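Side-chain contacts in cytochrome P450 (Novosphingobium aromaticivorans, PDB 3OFT), which is a haem-binding member of the cytochrome P450 family, CYP101C1, a mainly helical fold that holds protoporphyrin IX with its iron: residues 32-37 with 312-317; 138-143 with 360-365. All coordinates share one frame; numbering follows the deposited sequence.

Contact 1. Residues 32-37 with 312-317; sequences TLLDGP and NLDPAS
A partly buried contact sets an Asx turn at Asp314 against Leu34, which sits in a short 3-10 turn. The 3-10 turn spans residues 32-35, between helix 26-31 and strand 39-42 of the mixed sheet. The partner loop begins where the chain leaves helix 309-312. Leu34 carries the whole of one side of the contact, and each of its two methyls has its own target. CD2 lies 3.9 Å from Asp314 CA, over the backbone. The same methyl meets Pro315 CD at 4.0 Å, the two side chains reaching toward each other tip to tip. CD1 comes at a slant to the carboxylate, 4.1 Å from Asp314 OD2. Neither torsion of Leu34 is staggered, and chi2 (8°) is nearly eclipsed, an uncommon pose for a leucine.

The Asp314 side chain is fixed by other bonds. Its CG lies anti to the backbone N and beside the carbonyl carbon (chi1 177°), which turns the carboxylate toward the residues that follow. OD1 accepts from Ala316 N at 2.8 Å and closes the Asx turn. The donor stands above the carboxylate plane, 51° out of it. Asp314 O takes Ser317 N at 2.8 Å, a beta turn with Pro315 and Ala316 at its corners. OD2 is bound by Gly54 N, at the start of helix 54-62. Leu313 O accepts from Lys31 NZ, a second tie between the two regions, and Leu34 also touches Leu310 of helix 309-312.

No hydrogen bond joins residues 32-37 to 312-317. The Leu34 side chain therefore meets the turn by van der Waals contact alone, laid against a carboxylate whose oxygens are already bound to backbone N-H groups.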
loop_
_atom_site.group_PDB
_atom_site.type_symbol
_atom_site.label_atom_id
_atom_site.label_comp_id
_atom_site.label_asym_id
_atom_site.label_seq_id
_atom_site.Cartn_x
_atom_site.Cartn_y
_atom_site.Cartn_z
ATOM N N THR A 32 12.890 -10.027 12.726
ATOM C CA THR A 32 13.604 -11.248 13.134
ATOM C C THR A 32 14.599 -11.681 12.051
ATOM O O THR A 32 15.664 -12.253 12.367
ATOM C CB THR A 32 12.674 -12.426 13.401
ATOM O OG1 THR A 32 11.945 -12.742 12.197
ATOM C CG2 THR A 32 11.702 -12.092 14.503
ATOM N N LEU A 33 14.279 -11.382 10.787
ATOM C CA LEU A 33 15.143 -11.781 9.680
ATOM C C LEU A 33 16.462 -11.013 9.603
ATOM O O LEU A 33 17.384 -11.451 8.937
ATOM C CB LEU A 33 14.414 -11.687 8.315
ATOM C CG LEU A 33 13.291 -12.689 8.021
ATOM C CD1 LEU A 33 12.731 -12.409 6.608
ATOM C CD2 LEU A 33 13.820 -14.125 8.103
ATOM N N LEU A 34 16.538 -9.841 10.231
ATOM C CA LEU A 34 17.787 -9.091 10.253
ATOM C C LEU A 34 18.912 -9.816 11.028
ATOM O O LEU A 34 20.124 -9.481 10.869
ATOM C CB LEU A 34 17.536 -7.731 10.895
ATOM C CG LEU A 34 17.195 -6.530 9.999
ATOM C CD1 LEU A 34 16.941 -6.753 8.550
ATOM C CD2 LEU A 34 16.267 -5.435 10.671
ATOM N N ASP A 35 18.519 -10.792 11.838
ATOM C CA ASP A 35 19.488 -11.626 12.586
ATOM C C ASP A 35 20.123 -12.760 11.771
ATOM O O ASP A 35 20.991 -13.500 12.282
ATOM C CB ASP A 35 18.850 -12.215 13.847
ATOM C CG ASP A 35 18.316 -11.149 14.793
ATOM O OD1 ASP A 35 17.463 -11.493 15.649
ATOM O OD2 ASP A 35 18.720 -9.969 14.664
ATOM N N GLY A 36 19.701 -12.917 10.519
ATOM C CA GLY A 36 20.247 -13.972 9.661
ATOM C C GLY A 36 20.881 -13.443 8.407
ATOM O O GLY A 36 21.139 -12.256 8.304
ATOM N N PRO A 37 21.134 -14.328 7.416
ATOM C CA PRO A 37 21.669 -13.937 6.117
ATOM C C PRO A 37 20.775 -12.875 5.407
ATOM O O PRO A 37 19.563 -12.835 5.639
ATOM C CB PRO A 37 21.687 -15.257 5.335
ATOM C CG PRO A 37 21.674 -16.350 6.395
ATOM C CD PRO A 37 20.877 -15.777 7.515
ATOM N N ASN A 312 13.513 0.162 5.280
ATOM C CA ASN A 312 13.237 1.300 6.181
ATOM C C ASN A 312 13.657 1.111 7.622
ATOM O O ASN A 312 14.159 2.052 8.233
ATOM C CB ASN A 312 11.780 1.680 6.198
ATOM C CG ASN A 312 11.309 2.230 4.870
ATOM O OD1 ASN A 312 11.857 1.903 3.805
ATOM N ND2 ASN A 312 10.287 3.073 4.926
ATOM N N LEU A 313 13.432 -0.070 8.173
ATOM C CA LEU A 313 13.680 -0.254 9.592
ATOM C C LEU A 313 14.964 -1.030 9.925
ATOM O O LEU A 313 15.116 -1.508 11.062
ATOM C CB LEU A 313 12.453 -0.903 10.264
ATOM C CG LEU A 313 11.138 -0.099 10.139
ATOM C CD1 LEU A 313 10.092 -0.760 11.006
ATOM C CD2 LEU A 313 11.298 1.415 10.560
ATOM N N ASP A 314 15.851 -1.189 8.944
ATOM C CA ASP A 314 17.101 -1.939 9.122
ATOM C C ASP A 314 18.087 -0.872 9.635
ATOM O O ASP A 314 18.380 0.086 8.895
ATOM C CB ASP A 314 17.605 -2.488 7.777
ATOM C CG ASP A 314 18.969 -3.236 7.890
ATOM O OD1 ASP A 314 19.613 -3.157 8.964
ATOM O OD2 ASP A 314 19.364 -3.938 6.909
ATOM N N PRO A 315 18.541 -1.013 10.896
ATOM C CA PRO A 315 19.507 -0.052 11.479
ATOM C C PRO A 315 20.810 0.057 10.679
ATOM O O PRO A 315 21.518 1.062 10.778
ATOM C CB PRO A 315 19.756 -0.570 12.899
ATOM C CG PRO A 315 19.124 -1.894 13.019
ATOM C CD PRO A 315 18.280 -2.177 11.781
ATOM N N ALA A 316 21.089 -0.937 9.844
ATOM C CA ALA A 316 22.241 -0.834 8.964
ATOM C C ALA A 316 22.000 0.106 7.753
ATOM O O ALA A 316 22.957 0.600 7.158
ATOM C CB ALA A 316 22.745 -2.226 8.556
ATOM N N SER A 317 20.733 0.391 7.428
ATOM C CA SER A 317 20.397 1.325 6.337
ATOM C C SER A 317 20.014 2.730 6.804
ATOM O O SER A 317 20.183 3.710 6.069
ATOM C CB SER A 317 19.241 0.757 5.466
ATOM O OG SER A 317 19.621 -0.460 4.851
#

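Contact 2. Residues 138-143 with 360-365; sequences SDFAEI and REWLGG
Trp362 and Phe140 form a T-shaped (edge-to-face) aromatic pair between helix 348-365, the L helix of the P450 fold, and helix 136-141. In 360-365, Arg360 comes first and turns to another side, against Ile267 and Pro268 of helix 267-277, while Glu361 OE1 is hydrogen-bonded to Gln118 NE2 of helix 107-128. Trp362 is the residue that crosses to Phe140. Its CG is anti to the backbone N (chi1 -167°), and the indole reaches out from the helix with the edge of its six-membered ring toward the Phe140 face. The ring centroids are 5.3 Å apart, with the planes at 67°. The two side chains pass one another, running in opposite senses. Phe136 and Phe358 meet both rings, and Phe369 meets Trp362 edge-to-face, making an aromatic cluster. Leu363 touches Leu250 of helix 221-252. Gly364 and Gly365 end the helix, and Gly365 N still bonds to Glu361 O at 2.8 Å. In the ring pair itself, Trp362 CZ3 touches two atoms of Phe140: CD1 at 3.9 Å and CE1 at 4.0 Å.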
loop_
_atom_site.group_PDB
_atom_site.type_symbol
_atom_site.label_atom_id
_atom_site.label_comp_id
_atom_site.label_asym_id
_atom_site.label_seq_id
_atom_site.Cartn_x
_atom_site.Cartn_y
_atom_site.Cartn_z
ATOM N N SER A 138 -12.317 -1.205 11.347
ATOM C CA SER A 138 -13.541 -1.469 10.614
ATOM C C SER A 138 -14.410 -0.213 10.453
ATOM O O SER A 138 -15.135 -0.107 9.474
ATOM C CB SER A 138 -14.332 -2.650 11.217
ATOM O OG SER A 138 -14.571 -2.407 12.571
ATOM N N ASP A 139 -14.329 0.743 11.389
ATOM C CA ASP A 139 -15.188 1.956 11.344
ATOM C C ASP A 139 -14.583 3.110 10.546
ATOM O O ASP A 139 -15.308 4.012 10.100
ATOM C CB ASP A 139 -15.502 2.485 12.769
ATOM C CG ASP A 139 -16.200 1.456 13.649
ATOM O OD1 ASP A 139 -16.880 0.581 13.088
ATOM O OD2 ASP A 139 -16.068 1.512 14.892
ATOM N N PHE A 140 -13.258 3.124 10.395
ATOM C CA PHE A 140 -12.636 4.253 9.709
ATOM C C PHE A 140 -11.666 3.793 8.626
ATOM O O PHE A 140 -11.825 4.180 7.474
ATOM C CB PHE A 140 -11.929 5.206 10.704
ATOM C CG PHE A 140 -11.564 6.545 10.101
ATOM C CD1 PHE A 140 -12.387 7.647 10.279
ATOM C CD2 PHE A 140 -10.394 6.683 9.313
ATOM C CE1 PHE A 140 -12.039 8.902 9.720
ATOM C CE2 PHE A 140 -10.040 7.906 8.758
ATOM C CZ PHE A 140 -10.852 9.010 8.924
ATOM N N ALA A 141 -10.635 3.033 9.003
ATOM C CA ALA A 141 -9.520 2.773 8.078
ATOM C C ALA A 141 -9.977 2.072 6.821
ATOM O O ALA A 141 -9.502 2.387 5.742
ATOM C CB ALA A 141 -8.377 1.928 8.780
ATOM N N GLU A 142 -10.871 1.094 6.974
ATOM C CA GLU A 142 -11.361 0.325 5.833
ATOM C C GLU A 142 -12.517 1.009 5.104
ATOM O O GLU A 142 -13.018 0.441 4.150
ATOM C CB GLU A 142 -11.752 -1.121 6.230
ATOM C CG GLU A 142 -10.507 -2.034 6.287
ATOM C CD GLU A 142 -10.657 -3.389 7.023
ATOM O OE1 GLU A 142 -9.625 -4.107 7.044
ATOM O OE2 GLU A 142 -11.730 -3.724 7.585
ATOM N N ILE A 143 -12.948 2.179 5.570
ATOM C CA ILE A 143 -14.073 2.879 4.971
ATOM C C ILE A 143 -13.535 4.048 4.144
ATOM O O ILE A 143 -13.974 4.294 3.017
ATOM C CB ILE A 143 -15.044 3.397 6.071
ATOM C CG1 ILE A 143 -15.611 2.239 6.900
ATOM C CG2 ILE A 143 -16.177 4.290 5.499
ATOM C CD1 ILE A 143 -16.472 1.265 6.092
ATOM N N ARG A 360 -4.955 16.162 9.782
ATOM C CA ARG A 360 -5.550 17.476 10.024
ATOM C C ARG A 360 -6.939 17.301 10.622
ATOM O O ARG A 360 -7.309 17.979 11.588
ATOM C CB ARG A 360 -5.687 18.288 8.734
ATOM C CG ARG A 360 -4.396 18.822 8.218
ATOM C CD ARG A 360 -4.608 19.757 6.995
ATOM N NE ARG A 360 -3.279 20.008 6.447
ATOM C CZ ARG A 360 -2.299 20.680 7.077
ATOM N NH1 ARG A 360 -2.492 21.247 8.273
ATOM N NH2 ARG A 360 -1.105 20.812 6.505
ATOM N N GLU A 361 -7.717 16.417 10.045
ATOM C CA GLU A 361 -9.094 16.279 10.501
ATOM C C GLU A 361 -9.252 15.533 11.794
ATOM O O GLU A 361 -10.091 15.940 12.623
ATOM C CB GLU A 361 -9.976 15.675 9.416
ATOM C CG GLU A 361 -10.292 16.660 8.299
ATOM C CD GLU A 361 -10.986 17.952 8.786
ATOM O OE1 GLU A 361 -10.632 19.036 8.276
ATOM O OE2 GLU A 361 -11.878 17.877 9.656
ATOM N N TRP A 362 -8.469 14.463 11.979
ATOM C CA TRP A 362 -8.581 13.620 13.176
ATOM C C TRP A 362 -8.089 14.345 14.408
ATOM O O TRP A 362 -8.794 14.398 15.447
ATOM C CB TRP A 362 -7.806 12.293 13.014
ATOM C CG TRP A 362 -8.113 11.227 14.061
ATOM C CD1 TRP A 362 -7.336 10.871 15.132
ATOM C CD2 TRP A 362 -9.262 10.380 14.106
ATOM N NE1 TRP A 362 -7.947 9.855 15.852
ATOM C CE2 TRP A 362 -9.128 9.538 15.235
ATOM C CE3 TRP A 362 -10.409 10.274 13.315
ATOM C CZ2 TRP A 362 -10.105 8.596 15.600
ATOM C CZ3 TRP A 362 -11.363 9.318 13.658
ATOM C CH2 TRP A 362 -11.198 8.489 14.797
ATOM N N LEU A 363 -6.885 14.904 14.301
ATOM C CA LEU A 363 -6.333 15.728 15.369
ATOM C C LEU A 363 -7.121 17.000 15.626
ATOM O O LEU A 363 -7.309 17.367 16.775
ATOM C CB LEU A 363 -4.869 16.063 15.079
ATOM C CG LEU A 363 -3.945 14.844 15.134
ATOM C CD1 LEU A 363 -2.563 15.175 14.555
ATOM C CD2 LEU A 363 -3.784 14.351 16.536
ATOM N N GLY A 364 -7.539 17.688 14.565
ATOM C CA GLY A 364 -8.290 18.924 14.692
ATOM C C GLY A 364 -9.690 18.707 15.246
ATOM O O GLY A 364 -10.179 19.517 16.042
ATOM N N GLY A 365 -10.334 17.615 14.864
ATOM C CA GLY A 365 -11.727 17.375 15.248
ATOM C C GLY A 365 -11.951 16.506 16.475
ATOM O O GLY A 365 -12.983 16.610 17.144
#

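Overall arrangement
The two contacts lie far apart in space, with centres about 32 Å apart and nearest atoms about 19 Å apart. They share no helix or strand. Contact 2 is buried and joins two helices within the helical part of the fold. Contact 1 is only partly buried and joins two loops beside the mixed sheet. Their chemistry differs accordingly. Contact 2 is a pure aromatic meeting inside a cluster of rings. Contact 1 sets one aliphatic side chain against a proline and a polar turn, where backbone N-H groups hold the carboxylate. Neither has a hydrogen bond between its own two segments. Along the chain their segments alternate.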